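Local coordinates for protein Cap5O (Staphylococcus aureus, PDB 3OJO) that binds NAD and, as a UDP-N-acetyl-mannosamine dehydrogenase, probably oxidises its nucleotide sugar with that cofactor during capsular polysaccharide synthesis, at residues N242-I247 with I258-P263; C353-H358 with S385-L390; D374-L379 with K397-V402; L381-E386 with D405-V410; L390-F395 with S412-V417. All blocks are in the same frame, centred on the assembly; numbering follows the deposited sequence.

Interaction 1. Residues N242-I247 with I258-P263; sequences NVLDVI and IHQPGP
Ile247 reaches from the early part of helix 243-250 into the returning chain 258-263, and its carbons meet that chain one after another. Its CB points toward the partner segment and splits there into two branches. Ile247 CG2, placed anti to the backbone N (chi1 of CG1 -69°), rests on the backbone of Ile258, 3.5 Å from Ile258 O, with Gln260 OE1 a little farther off. The other branch begins with Ile247 CG1, which lies 3.8 Å from Ile258 CG2 where the two isoleucines meet at a slant. It ends in Ile247 CD1, which touches His259 O at 3.5 Å and meets Pro261 CD tip to tip at 4.1 Å. One branched side chain thus touches four consecutive residues of an irregular loop. The helix is N-capped by Asn242, whose OD1 accepts from Asp245 N at 3.0 Å from above the carbonyl plane, and its first turn packs on the loop that follows the helix, within the family's central domain. One turn back toward that cap, Leu244 CD2 extends the apolar surface, 3.9 Å from Pro261 CD; the Leu244 side chain crosses that of Gln260 at about a right angle, with Gln260 NE2 3.5 Å from Leu244 CD2. Pro261 also packs on helix 208-238, while Met217 of the second subunit covers Val243 and Ile247.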
# COMPACT_ATOMS: atom_id res chain seq x y z
N ASN B 242 18.55 9.30 2.36
CA ASN B 242 18.03 8.83 3.63
C ASN B 242 16.59 8.36 3.40
O ASN B 242 15.73 9.19 3.09
CB ASN B 242 18.10 9.95 4.70
CG ASN B 242 17.73 9.45 6.06
OD1 ASN B 242 16.67 8.84 6.29
ND2 ASN B 242 18.62 9.62 6.99
N VAL B 243 16.33 7.06 3.54
CA VAL B 243 14.99 6.52 3.32
C VAL B 243 13.94 7.01 4.34
O VAL B 243 12.81 7.32 3.94
CB VAL B 243 14.98 4.98 3.09
CG1 VAL B 243 15.30 4.19 4.36
CG2 VAL B 243 13.66 4.52 2.46
N LEU B 244 14.35 7.16 5.62
CA LEU B 244 13.46 7.56 6.70
C LEU B 244 12.96 8.97 6.59
O LEU B 244 11.77 9.21 6.80
CB LEU B 244 14.06 7.24 8.07
CG LEU B 244 14.51 5.78 8.27
CD1 LEU B 244 15.23 5.62 9.57
CD2 LEU B 244 13.34 4.78 8.15
N ASP B 245 13.84 9.88 6.15
CA ASP B 245 13.57 11.29 5.91
C ASP B 245 12.67 11.49 4.71
O ASP B 245 11.80 12.36 4.73
CB ASP B 245 14.88 12.06 5.72
CG ASP B 245 15.67 12.20 7.01
OD1 ASP B 245 15.05 12.17 8.09
OD2 ASP B 245 16.90 12.37 6.94
N VAL B 246 12.86 10.66 3.68
CA VAL B 246 12.04 10.70 2.47
C VAL B 246 10.63 10.12 2.72
O VAL B 246 9.64 10.69 2.25
CB VAL B 246 12.79 10.10 1.27
CG1 VAL B 246 11.95 10.21 0.00
CG2 VAL B 246 14.11 10.83 1.06
N ILE B 247 10.52 9.00 3.49
CA ILE B 247 9.19 8.45 3.83
C ILE B 247 8.38 9.56 4.55
O ILE B 247 7.27 9.88 4.12
CB ILE B 247 9.26 7.11 4.61
CG1 ILE B 247 9.79 5.99 3.71
CG2 ILE B 247 7.87 6.73 5.22
CD1 ILE B 247 10.25 4.73 4.44
N ILE B 258 3.34 5.52 3.36
CA ILE B 258 4.49 4.60 3.22
C ILE B 258 4.90 4.03 4.57
O ILE B 258 5.02 4.75 5.56
CB ILE B 258 5.66 5.22 2.40
CG1 ILE B 258 5.15 5.67 1.02
CG2 ILE B 258 6.82 4.23 2.24
CD1 ILE B 258 5.91 6.74 0.36
N HIS B 259 5.05 2.72 4.61
CA HIS B 259 5.38 2.03 5.85
C HIS B 259 6.86 2.13 6.21
O HIS B 259 7.65 2.70 5.47
CB HIS B 259 4.86 0.57 5.82
CG HIS B 259 3.37 0.44 5.68
ND1 HIS B 259 2.70 -0.70 6.12
CD2 HIS B 259 2.46 1.31 5.17
CE1 HIS B 259 1.42 -0.49 5.86
NE2 HIS B 259 1.23 0.70 5.27
N GLN B 260 7.21 1.58 7.38
CA GLN B 260 8.58 1.55 7.87
C GLN B 260 9.31 0.31 7.37
O GLN B 260 8.75 -0.79 7.36
CB GLN B 260 8.62 1.60 9.42
CG GLN B 260 8.30 2.96 10.02
CD GLN B 260 9.25 4.06 9.57
OE1 GLN B 260 8.87 4.96 8.83
NE2 GLN B 260 10.52 3.97 9.98
N PRO B 261 10.58 0.46 6.93
CA PRO B 261 11.35 -0.73 6.52
C PRO B 261 11.85 -1.48 7.76
O PRO B 261 11.76 -0.97 8.89
CB PRO B 261 12.52 -0.14 5.73
CG PRO B 261 12.68 1.27 6.25
CD PRO B 261 11.39 1.70 6.88
N GLY B 262 12.36 -2.69 7.55
CA GLY B 262 12.86 -3.53 8.63
C GLY B 262 13.69 -4.71 8.19
O GLY B 262 14.10 -4.80 7.03
N PRO B 263 13.94 -5.65 9.10
CA PRO B 263 14.78 -6.82 8.76
C PRO B 263 14.06 -7.95 8.00
O PRO B 263 14.66 -8.98 7.66
CB PRO B 263 15.27 -7.30 10.13
CG PRO B 263 14.22 -6.87 11.10
CD PRO B 263 13.53 -5.66 10.53

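Interaction 2. Residues C353-H358 with S385-L390; sequences CAYDPH and SEFKNL
His358 and Glu386 meet where two loops come together at the C-terminal ends of parallel strands, the edge at which Rossmann-like domains commonly place their functional loops; this one belongs to the family's UDP-binding domain. The histidine ring and the carboxylate come from opposite directions with their planes 89° apart. His358 NE2 donates to Glu386 OE1 at 3.1 Å, a fairly straight bond (162°) that lies close to the ring plane and uses the syn lone pair of the oxygen. Glu386 OE2 is just as close to His358 NE2, at 2.9 Å, but badly angled and not hydrogen-bonded. The glutamate chain bends at chi2, which turns the carboxylate back over Pro357, whose CG is 3.5 Å from Glu386 OE2. The backbone of the histidine is held too: Asp356 OD2 accepts from His358 N at 2.9 Å through its anti lone pair, forming an Asx turn that folds the chain after strand 351-355. Asp356 OD1 has its own partners in Leu323 N and His384 NE2.

Beside this polar pair the contact is aromatic. Tyr355 and Phe387 slide past each other in opposite directions and meet edge against edge, each ring approaching near the plane of the other. Phe321 of the adjoining strand touches both rings, and His384 lies against both Phe387 and His358. With CG anti to its backbone N (chi1 173°), Tyr355 directs its ring toward the second loop, where Tyr355 CE1 comes within 3.7 Å of Phe387 CE2.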
# COMPACT_ATOMS: atom_id res chain seq x y z
N CYS B 353 26.38 -13.54 18.73
CA CYS B 353 25.92 -13.63 20.10
C CYS B 353 24.55 -12.95 20.20
O CYS B 353 24.44 -11.75 19.95
CB CYS B 353 26.96 -13.01 21.04
SG CYS B 353 26.49 -12.98 22.78
N ALA B 354 23.51 -13.73 20.51
CA ALA B 354 22.16 -13.19 20.62
C ALA B 354 21.81 -12.69 22.00
O ALA B 354 22.09 -13.36 22.99
CB ALA B 354 21.15 -14.24 20.20
N TYR B 355 21.14 -11.53 22.05
CA TYR B 355 20.62 -10.93 23.28
C TYR B 355 19.13 -10.60 23.11
O TYR B 355 18.77 -9.76 22.29
CB TYR B 355 21.42 -9.67 23.71
CG TYR B 355 20.77 -8.96 24.89
CD1 TYR B 355 19.94 -7.86 24.70
CD2 TYR B 355 20.89 -9.47 26.18
CE1 TYR B 355 19.29 -7.24 25.77
CE2 TYR B 355 20.23 -8.87 27.26
CZ TYR B 355 19.45 -7.74 27.05
OH TYR B 355 18.79 -7.15 28.10
N ASP B 356 18.28 -11.26 23.91
CA ASP B 356 16.84 -10.99 23.95
C ASP B 356 16.27 -11.23 25.35
O ASP B 356 16.24 -12.38 25.81
CB ASP B 356 16.05 -11.71 22.84
CG ASP B 356 14.69 -11.10 22.55
OD1 ASP B 356 14.32 -10.99 21.37
OD2 ASP B 356 13.97 -10.79 23.52
N PRO B 357 15.80 -10.17 26.05
CA PRO B 357 15.25 -10.36 27.41
C PRO B 357 13.93 -11.13 27.46
O PRO B 357 13.58 -11.68 28.51
CB PRO B 357 15.06 -8.93 27.92
CG PRO B 357 14.90 -8.10 26.70
CD PRO B 357 15.75 -8.74 25.64
N HIS B 358 13.19 -11.17 26.33
CA HIS B 358 11.90 -11.84 26.20
C HIS B 358 12.04 -13.31 25.79
O HIS B 358 11.12 -14.08 26.05
CB HIS B 358 11.02 -11.07 25.20
CG HIS B 358 10.77 -9.65 25.60
ND1 HIS B 358 9.76 -9.32 26.47
CD2 HIS B 358 11.45 -8.53 25.26
CE1 HIS B 358 9.83 -8.01 26.62
NE2 HIS B 358 10.83 -7.49 25.91
N SER B 385 10.73 -2.58 23.82
CA SER B 385 10.63 -1.35 24.62
C SER B 385 11.94 -0.99 25.33
O SER B 385 12.31 0.18 25.37
CB SER B 385 9.51 -1.47 25.64
OG SER B 385 8.25 -1.35 24.99
N GLU B 386 12.65 -2.03 25.82
CA GLU B 386 13.93 -1.93 26.52
C GLU B 386 15.00 -1.26 25.68
O GLU B 386 15.88 -0.59 26.22
CB GLU B 386 14.41 -3.32 26.97
CG GLU B 386 13.48 -4.02 27.95
CD GLU B 386 12.48 -4.99 27.35
OE1 GLU B 386 11.80 -4.63 26.35
OE2 GLU B 386 12.33 -6.10 27.91
N PHE B 387 14.93 -1.44 24.35
CA PHE B 387 15.90 -0.92 23.39
C PHE B 387 15.73 0.58 23.07
O PHE B 387 16.62 1.17 22.46
CB PHE B 387 15.90 -1.77 22.11
CG PHE B 387 16.27 -3.24 22.24
CD1 PHE B 387 15.97 -4.14 21.22
CD2 PHE B 387 16.97 -3.71 23.35
CE1 PHE B 387 16.34 -5.49 21.31
CE2 PHE B 387 17.33 -5.06 23.44
CZ PHE B 387 17.01 -5.94 22.43
N LYS B 388 14.61 1.19 23.50
CA LYS B 388 14.31 2.60 23.24
C LYS B 388 15.24 3.53 23.99
O LYS B 388 15.90 4.38 23.39
CB LYS B 388 12.82 2.92 23.54
CG LYS B 388 11.84 2.14 22.65
CD LYS B 388 10.40 2.30 23.08
CE LYS B 388 9.48 1.50 22.19
NZ LYS B 388 8.05 1.73 22.52
N ASN B 389 15.39 3.25 25.30
CA ASN B 389 16.19 4.02 26.25
C ASN B 389 17.50 3.31 26.62
O ASN B 389 17.63 2.76 27.72
CB ASN B 389 15.34 4.34 27.47
CG ASN B 389 14.03 5.02 27.13
OD1 ASN B 389 13.99 6.22 26.81
ND2 ASN B 389 12.94 4.26 27.17
N LEU B 390 18.47 3.32 25.67
CA LEU B 390 19.80 2.74 25.84
C LEU B 390 20.86 3.85 25.75
O LEU B 390 20.87 4.60 24.78
CB LEU B 390 20.10 1.64 24.77
CG LEU B 390 19.25 0.35 24.72
CD1 LEU B 390 19.66 -0.51 23.54
CD2 LEU B 390 19.38 -0.47 25.99

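Interaction 3. Residues D374-L379 with K397-V402; sequences DASLVL and KMKHKV
Asp374 and Lys397 open a short ladder of backbone bonds: Asp374 N donates to Lys397 O at 2.8 Å, an almost straight bond. The next acceptor, Ala375 O, is shared. His400 N reaches it at 3.2 Å with good geometry, and Lys399 N adds a weak bond at 2.8 Å with a poorer angle of 129°. Farther along, Val378 N is satisfied by Val402 O at 2.9 Å, the donor lying nearly along the C=O axis. Between these rungs the chains are not paired in regular fashion: Ser376 O and His400 O, both acceptors, face each other.

The polar side chains here turn to a third partner. Ser376 OG bonds to Ser314 O and His400 NE2 to Ser314 OG, while the imidazole presents its edge to Ser376, whose OG lies near the ring plane, 3.6 Å from His400 CD2. Met398 bends at chi3 (97°), bringing Met398 CE to 3.2 Å from Ala375 O and to 3.7 Å from Ala375 CB, and Met398 SD beside Val378 CG2. Val402 CG2 meets Leu377 CD1, the two side chains crossing at about a right angle. Irregular chain thus passes into neighbouring parallel strands, 377-380 and 402-405, in the Rossmann-like sheet of the UDP-binding domain.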
# COMPACT_ATOMS: atom_id res chain seq x y z
N ASP B 374 33.37 -7.49 23.92
CA ASP B 374 34.38 -7.47 22.85
C ASP B 374 33.79 -7.49 21.43
O ASP B 374 34.49 -7.84 20.47
CB ASP B 374 35.48 -8.55 23.04
CG ASP B 374 36.18 -8.54 24.40
OD1 ASP B 374 36.82 -7.52 24.74
OD2 ASP B 374 36.12 -9.58 25.09
N ALA B 375 32.51 -7.09 21.31
CA ALA B 375 31.80 -7.06 20.04
C ALA B 375 32.17 -5.83 19.21
O ALA B 375 32.38 -4.74 19.76
CB ALA B 375 30.30 -7.11 20.27
N SER B 376 32.26 -6.02 17.88
CA SER B 376 32.55 -4.96 16.91
C SER B 376 31.26 -4.23 16.46
O SER B 376 31.34 -3.05 16.13
CB SER B 376 33.28 -5.52 15.70
OG SER B 376 34.51 -6.10 16.09
N LEU B 377 30.10 -4.93 16.48
CA LEU B 377 28.79 -4.38 16.06
C LEU B 377 27.60 -4.91 16.87
O LEU B 377 27.51 -6.11 17.09
CB LEU B 377 28.58 -4.61 14.54
CG LEU B 377 27.18 -4.41 13.93
CD1 LEU B 377 26.80 -2.93 13.80
CD2 LEU B 377 27.05 -5.15 12.61
N VAL B 378 26.69 -4.02 17.29
CA VAL B 378 25.40 -4.36 17.93
C VAL B 378 24.32 -4.25 16.85
O VAL B 378 24.11 -3.18 16.25
CB VAL B 378 25.07 -3.58 19.23
CG1 VAL B 378 23.56 -3.44 19.45
CG2 VAL B 378 25.71 -4.26 20.44
N LEU B 379 23.69 -5.38 16.54
CA LEU B 379 22.68 -5.47 15.51
C LEU B 379 21.27 -5.48 16.11
O LEU B 379 20.89 -6.46 16.74
CB LEU B 379 22.94 -6.70 14.61
CG LEU B 379 22.15 -6.82 13.31
CD1 LEU B 379 22.33 -5.60 12.40
CD2 LEU B 379 22.53 -8.09 12.57
N LYS B 397 31.55 -2.37 27.20
CA LYS B 397 32.29 -3.62 26.99
C LYS B 397 32.60 -3.99 25.51
O LYS B 397 33.21 -5.04 25.25
CB LYS B 397 31.59 -4.79 27.73
CG LYS B 397 31.64 -4.70 29.26
CD LYS B 397 31.10 -5.98 29.91
CE LYS B 397 31.11 -5.96 31.42
NZ LYS B 397 30.44 -7.17 32.00
N MET B 398 32.17 -3.14 24.54
CA MET B 398 32.37 -3.38 23.10
C MET B 398 33.78 -3.05 22.59
O MET B 398 34.37 -2.06 23.03
CB MET B 398 31.35 -2.59 22.27
CG MET B 398 29.99 -3.23 22.17
SD MET B 398 29.08 -2.50 20.79
CE MET B 398 29.37 -3.60 19.57
N LYS B 399 34.26 -3.84 21.61
CA LYS B 399 35.56 -3.64 20.94
C LYS B 399 35.46 -2.39 20.06
O LYS B 399 36.46 -1.69 19.87
CB LYS B 399 35.92 -4.87 20.09
CG LYS B 399 37.30 -4.80 19.44
CD LYS B 399 37.73 -6.12 18.82
CE LYS B 399 39.14 -6.01 18.28
NZ LYS B 399 39.76 -7.34 18.08
N HIS B 400 34.25 -2.12 19.52
CA HIS B 400 33.91 -0.95 18.71
C HIS B 400 32.46 -0.60 19.02
O HIS B 400 31.58 -1.43 18.85
CB HIS B 400 34.05 -1.26 17.21
CG HIS B 400 35.44 -1.64 16.79
ND1 HIS B 400 36.43 -0.68 16.62
CD2 HIS B 400 35.95 -2.86 16.51
CE1 HIS B 400 37.51 -1.35 16.26
NE2 HIS B 400 37.27 -2.66 16.17
N LYS B 401 32.21 0.62 19.52
CA LYS B 401 30.86 1.05 19.87
C LYS B 401 30.04 1.50 18.63
O LYS B 401 29.85 2.70 18.39
CB LYS B 401 30.87 2.11 20.98
CG LYS B 401 31.34 1.59 22.34
CD LYS B 401 31.27 2.67 23.41
CE LYS B 401 32.16 2.38 24.59
NZ LYS B 401 32.03 3.42 25.65
N VAL B 402 29.59 0.51 17.82
CA VAL B 402 28.76 0.77 16.63
C VAL B 402 27.43 0.00 16.67
O VAL B 402 27.40 -1.17 17.03
CB VAL B 402 29.48 0.72 15.24
CG1 VAL B 402 30.84 1.40 15.28
CG2 VAL B 402 29.60 -0.70 14.70

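Interaction 4. Residues L381-E386 with D405-V410; sequences LSDHSE and DTKNVV
Leu381 and Thr406 begin a contact between two loops that leave adjacent parallel strands, 377-380 and 402-405, at their C-terminal ends in the Rossmann-like UDP-binding domain; the touching parts run 15° apart. Van der Waals contacts come first. Leu381 CD2 lies 3.6 Å from Thr406 OG1, a hydroxyl whose hydrogen-bond partner is Ile380 O. Val409 CG2 sits on Asp383 CA at 3.7 Å and also touches His384 O, so its methyl spans two residues of the opposing backbone.

Charge plays a looser part. The Lys407 chain folds at chi2 and chi3, laying CG beside Leu381 O at 3.6 Å and bringing CE against the Asp383 carboxylate carbon CG. Lys407 NZ and Asp383 OD2 remain 4.2 Å apart, beyond a salt bridge, though the attraction may still favour this pose.

Hydrogen bonds shape the second loop from within rather than crossing between the two. Asp405, its CG anti to the backbone N (chi1 -172°), folds its carboxylate under the following turn: OD1 accepts from Lys407 N as an Asx turn. Asp405 OD2 also accepts from Tyr419 OH, besides Val409 N at 2.7 Å and Val410 N at 3.3 Å, the last donor nearly in line with the C-O bond.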
# COMPACT_ATOMS: atom_id res chain seq x y z
N LEU B 381 17.48 -5.98 15.67
CA LEU B 381 16.53 -6.69 14.81
C LEU B 381 15.10 -6.77 15.34
O LEU B 381 14.21 -7.12 14.56
CB LEU B 381 17.05 -8.10 14.48
CG LEU B 381 18.46 -8.24 13.92
CD1 LEU B 381 18.80 -9.67 13.77
CD2 LEU B 381 18.62 -7.50 12.59
N SER B 382 14.86 -6.37 16.62
CA SER B 382 13.53 -6.31 17.25
C SER B 382 13.28 -4.96 17.91
O SER B 382 14.22 -4.37 18.42
CB SER B 382 13.34 -7.44 18.26
OG SER B 382 13.50 -8.69 17.62
N ASP B 383 12.04 -4.47 17.88
CA ASP B 383 11.69 -3.19 18.48
C ASP B 383 11.15 -3.32 19.94
O ASP B 383 10.09 -2.77 20.29
CB ASP B 383 10.77 -2.35 17.55
CG ASP B 383 9.42 -2.96 17.19
OD1 ASP B 383 9.18 -4.14 17.56
OD2 ASP B 383 8.63 -2.28 16.52
N HIS B 384 11.91 -4.03 20.79
CA HIS B 384 11.61 -4.20 22.20
C HIS B 384 11.69 -2.86 22.92
O HIS B 384 12.61 -2.08 22.64
CB HIS B 384 12.59 -5.19 22.84
CG HIS B 384 12.47 -6.59 22.34
ND1 HIS B 384 11.24 -7.20 22.22
CD2 HIS B 384 13.43 -7.46 21.99
CE1 HIS B 384 11.48 -8.42 21.77
NE2 HIS B 384 12.79 -8.63 21.62
N SER B 385 10.73 -2.58 23.82
CA SER B 385 10.63 -1.35 24.62
C SER B 385 11.94 -0.99 25.33
O SER B 385 12.31 0.18 25.37
CB SER B 385 9.51 -1.47 25.64
OG SER B 385 8.25 -1.35 24.99
N GLU B 386 12.65 -2.03 25.82
CA GLU B 386 13.93 -1.93 26.52
C GLU B 386 15.00 -1.26 25.68
O GLU B 386 15.88 -0.59 26.22
CB GLU B 386 14.41 -3.32 26.97
CG GLU B 386 13.48 -4.02 27.95
CD GLU B 386 12.48 -4.99 27.35
OE1 GLU B 386 11.80 -4.63 26.35
OE2 GLU B 386 12.33 -6.10 27.91
N ASP B 405 20.76 -0.31 13.53
CA ASP B 405 19.38 -0.52 13.94
C ASP B 405 18.47 -0.65 12.73
O ASP B 405 18.19 0.33 12.04
CB ASP B 405 18.96 0.59 14.91
CG ASP B 405 17.62 0.44 15.58
OD1 ASP B 405 17.05 -0.67 15.54
OD2 ASP B 405 17.14 1.42 16.17
N THR B 406 18.01 -1.89 12.46
CA THR B 406 17.13 -2.22 11.35
C THR B 406 15.67 -1.88 11.65
O THR B 406 14.84 -1.95 10.74
CB THR B 406 17.31 -3.71 10.94
OG1 THR B 406 16.74 -4.55 11.93
CG2 THR B 406 18.73 -4.08 10.67
N LYS B 407 15.36 -1.53 12.92
CA LYS B 407 13.99 -1.23 13.41
C LYS B 407 13.74 0.25 13.77
O LYS B 407 12.58 0.61 13.97
CB LYS B 407 13.62 -2.15 14.60
CG LYS B 407 13.47 -3.63 14.27
CD LYS B 407 12.26 -3.94 13.37
CE LYS B 407 10.93 -3.91 14.06
NZ LYS B 407 9.87 -4.46 13.18
N ASN B 408 14.80 1.08 13.87
CA ASN B 408 14.74 2.51 14.26
C ASN B 408 14.04 2.68 15.63
O ASN B 408 13.14 3.51 15.80
CB ASN B 408 14.12 3.37 13.14
CG ASN B 408 14.26 4.86 13.33
OD1 ASN B 408 15.27 5.37 13.81
ND2 ASN B 408 13.24 5.59 12.94
N VAL B 409 14.46 1.84 16.60
CA VAL B 409 13.91 1.75 17.95
C VAL B 409 14.62 2.66 18.98
O VAL B 409 13.95 3.20 19.86
CB VAL B 409 13.74 0.27 18.41
CG1 VAL B 409 15.07 -0.41 18.70
CG2 VAL B 409 12.80 0.15 19.60
N VAL B 410 15.96 2.84 18.86
CA VAL B 410 16.74 3.66 19.78
C VAL B 410 16.37 5.13 19.64
O VAL B 410 16.52 5.71 18.56
CB VAL B 410 18.27 3.44 19.67
CG1 VAL B 410 18.99 4.06 20.87
CG2 VAL B 410 18.60 1.96 19.57

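Interaction 5. Residues L390-F395 with S412-V417; sequences LSDSHF and SSFEDV
Asp392 is gripped at one oxygen by two successive backbone amides. Glu415 N reaches Asp392 OD1 at 3.1 Å on the syn lone pair, in a fairly straight bond (164°), and Asp416 N comes in nearly along the C-O bond at 3.0 Å with a more bent geometry. The amides probably help offset the proximity of the Asp416 carboxylate, whose OD2 is 3.0 Å from Asp392 OD1 with the two planes almost perpendicular. At the other end Ser412 OG donates to Leu390 O, a bond modelled so short that its exact length is doubtful.

Between these polar points lies the Phe414 ring. Its edge faces the aspartate, CD1 lying 3.4 Å from Asp392 OD2, and the adjacent ring atom, Phe414 CE1, lies 3.6 Å from Phe395 CE2. The two rings meet obliquely, planes at 70°. Val417 CG2 closes the apolar patch 4.1 Å from Phe395 CD2. Phe395, Phe414 and Val417 all rest on Ile403 of strand 402-405, while Leu390 and Phe395 also reach Phe321 of strand 317-321, and Leu390 packs on Met368 of helix 368-372, so the two loops cover the sheet beside that helix.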
# COMPACT_ATOMS: atom_id res chain seq x y z
N LEU B 390 18.47 3.32 25.67
CA LEU B 390 19.80 2.74 25.84
C LEU B 390 20.86 3.85 25.75
O LEU B 390 20.87 4.60 24.78
CB LEU B 390 20.10 1.64 24.77
CG LEU B 390 19.25 0.35 24.72
CD1 LEU B 390 19.66 -0.51 23.54
CD2 LEU B 390 19.38 -0.47 25.99
N SER B 391 21.73 3.95 26.77
CA SER B 391 22.80 4.95 26.84
C SER B 391 24.15 4.30 26.47
O SER B 391 24.20 3.09 26.30
CB SER B 391 22.87 5.55 28.24
OG SER B 391 23.64 6.75 28.24
N ASP B 392 25.23 5.11 26.36
CA ASP B 392 26.60 4.66 26.02
C ASP B 392 27.16 3.68 27.07
O ASP B 392 28.04 2.87 26.75
CB ASP B 392 27.55 5.86 25.85
CG ASP B 392 27.05 7.01 24.97
OD1 ASP B 392 27.87 7.56 24.20
OD2 ASP B 392 25.87 7.40 25.11
N SER B 393 26.62 3.76 28.32
CA SER B 393 26.97 2.94 29.48
C SER B 393 26.78 1.44 29.22
O SER B 393 27.57 0.64 29.72
CB SER B 393 26.12 3.36 30.68
OG SER B 393 25.81 4.74 30.69
N HIS B 394 25.73 1.08 28.45
CA HIS B 394 25.36 -0.30 28.10
C HIS B 394 26.34 -0.96 27.14
O HIS B 394 26.49 -2.19 27.15
CB HIS B 394 23.97 -0.33 27.46
CG HIS B 394 22.89 0.21 28.33
ND1 HIS B 394 22.16 -0.61 29.16
CD2 HIS B 394 22.44 1.48 28.46
CE1 HIS B 394 21.29 0.18 29.77
NE2 HIS B 394 21.42 1.45 29.38
N PHE B 395 26.98 -0.16 26.29
CA PHE B 395 27.90 -0.60 25.25
C PHE B 395 29.40 -0.43 25.61
O PHE B 395 30.26 -0.61 24.73
CB PHE B 395 27.53 0.10 23.92
CG PHE B 395 26.04 0.10 23.65
CD1 PHE B 395 25.40 -1.06 23.22
CD2 PHE B 395 25.28 1.23 23.88
CE1 PHE B 395 24.02 -1.07 23.01
CE2 PHE B 395 23.89 1.22 23.67
CZ PHE B 395 23.28 0.07 23.23
N SER B 412 17.36 7.47 22.25
CA SER B 412 18.37 8.21 23.02
C SER B 412 19.62 8.49 22.18
O SER B 412 20.17 7.56 21.58
CB SER B 412 18.76 7.41 24.27
OG SER B 412 19.14 6.09 23.91
N SER B 413 20.08 9.76 22.13
CA SER B 413 21.28 10.14 21.38
C SER B 413 22.55 9.79 22.16
O SER B 413 22.55 9.82 23.39
CB SER B 413 21.27 11.62 21.00
OG SER B 413 22.34 11.92 20.12
N PHE B 414 23.63 9.44 21.43
CA PHE B 414 24.92 9.05 22.01
C PHE B 414 26.04 10.04 21.65
O PHE B 414 25.79 11.05 20.99
CB PHE B 414 25.32 7.65 21.49
CG PHE B 414 24.29 6.56 21.58
CD1 PHE B 414 24.25 5.71 22.67
CD2 PHE B 414 23.41 6.33 20.53
CE1 PHE B 414 23.33 4.66 22.73
CE2 PHE B 414 22.48 5.29 20.60
CZ PHE B 414 22.46 4.46 21.70
N GLU B 415 27.29 9.72 22.06
CA GLU B 415 28.50 10.48 21.74
C GLU B 415 29.63 9.51 21.40
O GLU B 415 30.15 9.56 20.29
CB GLU B 415 28.88 11.46 22.86
CG GLU B 415 29.57 12.72 22.34
CD GLU B 415 31.05 12.59 22.02
OE1 GLU B 415 31.87 12.67 22.96
OE2 GLU B 415 31.38 12.43 20.82
N ASP B 416 29.96 8.60 22.35
CA ASP B 416 31.00 7.57 22.15
C ASP B 416 30.56 6.54 21.10
O ASP B 416 31.40 6.02 20.36
CB ASP B 416 31.30 6.80 23.46
CG ASP B 416 31.44 7.62 24.72
OD1 ASP B 416 32.51 8.25 24.91
OD2 ASP B 416 30.51 7.57 25.56
N VAL B 417 29.23 6.26 21.05
CA VAL B 417 28.62 5.24 20.19
C VAL B 417 28.21 5.81 18.83
O VAL B 417 27.56 6.85 18.76
CB VAL B 417 27.42 4.53 20.90
CG1 VAL B 417 26.97 3.30 20.13
CG2 VAL B 417 27.74 4.16 22.36

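Along the chain, interaction 1 comes first and is complete before the others begin, closing the short loop after helix 243-250 in the central domain. The remaining four lie in the C-terminal part. Interaction 2 joins the end of strand 351-355 to the loop after strand 377-380, and its span crosses that of interaction 3, which closes the connection between strands 377-380 and 402-405. Interactions 4 and 5 cross interaction 3 and each other, tying that connection to the chain leading to strand 418-420. Interaction 2 shares Ser385 and Glu386 with interaction 4, and Leu390 with interaction 5. Pro263 of interaction 1 packs on Leu381, Thr406 and Lys407 of interaction 4, joining the central and UDP-binding parts.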